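Periplasmic branched-chain amino acid-binding protein (Burkholderia mallei, PDB 3I09) probably binds branched-chain amino acids or related small carboxylates in the periplasm as the solute receptor of an ABC transporter. Local coordinates at residues H119-T124 / D316-G321. Sequence-based numbering, arbitrary orientation.
Sequences HYAYDT and DFYAKG. With AAE (acetoacetic acid), chain C; EDO (1,2-ethanediol), chain M.
The rings of Tyr120 and Tyr318 run past each other in opposite directions, their planes inclined by only 22° yet slid so far apart, with centroids 5.9 Å from one another, that they hardly overlap. Where they touch, CE2 of Tyr120 lies 3.8 Å from CE2 of Tyr318, and the approach is oblique to both rings. CB of Tyr318 also sits over the centre of one face of the Phe317 ring. Each tyrosine has CG anti to its own backbone nitrogen (chi1 -161° in Tyr120, 174° in Tyr318), which sends the two rings from one chain toward the other. Farther out, the Tyr318 hydroxyl reaches Ala121, its OH 3.2 Å from CA and 3.4 Å from the methyl CB; the small side chain lets the phenol end come this close. Tyrosine suits both places, since a long apolar ring fills the interior while its hydroxyl finds a polar partner: Ser252 for Tyr318, Ser285 and Thr289 for Tyr120. Ser285 also bonds OD2 of Asp316, so one serine links the Tyr120 phenol to the carboxylate. The other oxygen, OD1, forms an Asx turn with Tyr318 N (2.9 Å), met from above the carboxylate plane, extended to an Asx motif by Ala319 N (3.1 Å), nearly along the C-O bond. These two bonds help hold the bend from which Tyr318 projects. Next to Ala121, Tyr122 turns to the ligand pocket, its OH 3.6 Å from C5 of acetoacetic acid. The contact thus joins the connection between strand 117-119 and helix 124-137 to the turn linking strands 314-315 and 320-323, with Ala282 of helix 278-297 against Ala121 and Tyr318, and Met329 of strand 329-338 against the side chains of both tyrosines.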
loop_
_atom_site.group_PDB
_atom_site.type_symbol
_atom_site.label_atom_id
_atom_site.label_comp_id
_atom_site.label_asym_id
_atom_site.label_seq_id
_atom_site.Cartn_x
_atom_site.Cartn_y
_atom_site.Cartn_z
ATOM N N HIS A 119 -7.458 -7.056 -1.312
ATOM C CA HIS A 119 -6.227 -6.270 -1.290
ATOM C C HIS A 119 -6.478 -5.068 -2.188
ATOM O O HIS A 119 -6.563 -5.179 -3.406
ATOM C CB HIS A 119 -5.013 -7.114 -1.714
ATOM C CG HIS A 119 -3.693 -6.580 -1.198
ATOM N ND1 HIS A 119 -2.483 -7.120 -1.573
ATOM C CD2 HIS A 119 -3.404 -5.624 -0.283
ATOM C CE1 HIS A 119 -1.504 -6.470 -0.971
ATOM N NE2 HIS A 119 -2.030 -5.557 -0.175
ATOM N N TYR A 120 -6.657 -3.910 -1.552
ATOM C CA TYR A 120 -7.389 -2.832 -2.179
ATOM C C TYR A 120 -6.577 -1.821 -2.991
ATOM O O TYR A 120 -7.066 -1.356 -4.037
ATOM C CB TYR A 120 -8.236 -2.079 -1.156
ATOM C CG TYR A 120 -9.372 -1.251 -1.747
ATOM C CD1 TYR A 120 -10.626 -1.817 -1.973
ATOM C CD2 TYR A 120 -9.218 0.132 -1.976
ATOM C CE1 TYR A 120 -11.688 -1.050 -2.456
ATOM C CE2 TYR A 120 -10.276 0.907 -2.488
ATOM C CZ TYR A 120 -11.518 0.308 -2.698
ATOM O OH TYR A 120 -12.579 1.024 -3.205
ATOM N N ALA A 121 -5.400 -1.437 -2.498
ATOM C CA ALA A 121 -4.695 -0.246 -3.024
ATOM C C ALA A 121 -3.516 -0.495 -3.950
ATOM O O ALA A 121 -3.380 0.168 -4.991
ATOM C CB ALA A 121 -4.277 0.671 -1.881
ATOM N N TYR A 122 -2.646 -1.407 -3.567
ATOM C CA TYR A 122 -1.412 -1.705 -4.307
ATOM C C TYR A 122 -0.881 -3.043 -3.800
ATOM O O TYR A 122 -1.317 -3.517 -2.775
ATOM C CB TYR A 122 -0.334 -0.641 -4.122
ATOM C CG TYR A 122 0.320 -0.670 -2.784
ATOM C CD1 TYR A 122 -0.382 -0.297 -1.640
ATOM C CD2 TYR A 122 1.589 -1.218 -2.616
ATOM C CE1 TYR A 122 0.212 -0.382 -0.359
ATOM C CE2 TYR A 122 2.203 -1.266 -1.349
ATOM C CZ TYR A 122 1.508 -0.883 -0.234
ATOM O OH TYR A 122 2.114 -0.967 1.009
ATOM N N ASP A 123 0.051 -3.640 -4.521
ATOM C CA ASP A 123 0.841 -4.737 -3.946
ATOM C C ASP A 123 2.232 -4.743 -4.523
ATOM O O ASP A 123 2.578 -3.945 -5.406
ATOM C CB ASP A 123 0.158 -6.131 -4.041
ATOM C CG ASP A 123 0.015 -6.665 -5.457
ATOM O OD1 ASP A 123 0.866 -6.378 -6.313
ATOM O OD2 ASP A 123 -0.988 -7.402 -5.679
ATOM N N THR A 124 3.057 -5.623 -3.995
ATOM C CA THR A 124 4.463 -5.677 -4.418
ATOM C C THR A 124 4.685 -6.149 -5.844
ATOM O O THR A 124 5.697 -5.794 -6.459
ATOM C CB THR A 124 5.266 -6.562 -3.462
ATOM O OG1 THR A 124 4.627 -7.834 -3.337
ATOM C CG2 THR A 124 5.343 -5.904 -2.101
ATOM N N ASP A 316 -15.135 5.639 -8.052
ATOM C CA ASP A 316 -15.167 6.806 -7.198
ATOM C C ASP A 316 -13.915 7.671 -7.455
ATOM O O ASP A 316 -13.174 7.433 -8.420
ATOM C CB ASP A 316 -15.384 6.381 -5.743
ATOM C CG ASP A 316 -14.231 5.543 -5.170
ATOM O OD1 ASP A 316 -13.122 5.552 -5.734
ATOM O OD2 ASP A 316 -14.426 4.915 -4.103
ATOM N N PHE A 317 -13.710 8.697 -6.609
ATOM C CA PHE A 317 -12.589 9.610 -6.759
ATOM C C PHE A 317 -11.217 8.891 -6.654
ATOM O O PHE A 317 -10.201 9.430 -7.112
ATOM C CB PHE A 317 -12.650 10.699 -5.669
ATOM C CG PHE A 317 -12.164 10.207 -4.356
ATOM C CD1 PHE A 317 -12.994 9.505 -3.506
ATOM C CD2 PHE A 317 -10.841 10.361 -4.010
ATOM C CE1 PHE A 317 -12.500 8.970 -2.333
ATOM C CE2 PHE A 317 -10.363 9.841 -2.808
ATOM C CZ PHE A 317 -11.209 9.149 -1.985
ATOM N N TYR A 318 -11.208 7.721 -6.020
ATOM C CA TYR A 318 -9.987 6.926 -5.822
ATOM C C TYR A 318 -9.656 6.073 -7.059
ATOM O O TYR A 318 -8.548 6.142 -7.568
ATOM C CB TYR A 318 -10.092 6.063 -4.546
ATOM C CG TYR A 318 -8.907 5.143 -4.422
ATOM C CD1 TYR A 318 -7.631 5.663 -4.114
ATOM C CD2 TYR A 318 -9.031 3.777 -4.644
ATOM C CE1 TYR A 318 -6.504 4.829 -4.060
ATOM C CE2 TYR A 318 -7.886 2.916 -4.612
ATOM C CZ TYR A 318 -6.631 3.469 -4.333
ATOM O OH TYR A 318 -5.538 2.609 -4.318
ATOM N N ALA A 319 -10.628 5.316 -7.563
ATOM C CA ALA A 319 -10.376 4.361 -8.624
ATOM C C ALA A 319 -11.627 3.948 -9.336
ATOM O O ALA A 319 -12.724 4.025 -8.793
ATOM C CB ALA A 319 -9.663 3.090 -8.080
ATOM N N LYS A 320 -11.427 3.487 -10.563
ATOM C CA LYS A 320 -12.402 2.656 -11.254
ATOM C C LYS A 320 -11.835 1.247 -11.255
ATOM O O LYS A 320 -10.681 1.045 -11.614
ATOM C CB LYS A 320 -12.642 3.114 -12.674
ATOM C CG LYS A 320 -13.113 4.564 -12.780
ATOM N N GLY A 321 -12.626 0.274 -10.823
ATOM C CA GLY A 321 -12.133 -1.094 -10.776
ATOM C C GLY A 321 -13.129 -2.131 -10.315
ATOM O O GLY A 321 -14.334 -1.933 -10.393
HETATM O O1 AAE C . 3.535 -3.841 3.462
HETATM C C2 AAE C . 4.305 -3.148 4.151
HETATM O O3 AAE C . 4.842 -3.579 5.195
HETATM C C4 AAE C . 4.645 -1.750 3.663
HETATM C C5 AAE C . 3.717 -0.724 4.250
HETATM O O8 AAE C . 2.667 -1.058 4.849
HETATM C C9 AAE C . 4.052 0.702 3.923
HETATM C C1 EDO M . -14.248 9.946 -10.453
HETATM O O1 EDO M . -12.871 10.264 -10.252
HETATM C C2 EDO M . -15.099 10.335 -9.252
HETATM O O2 EDO M . -16.036 11.340 -9.635
#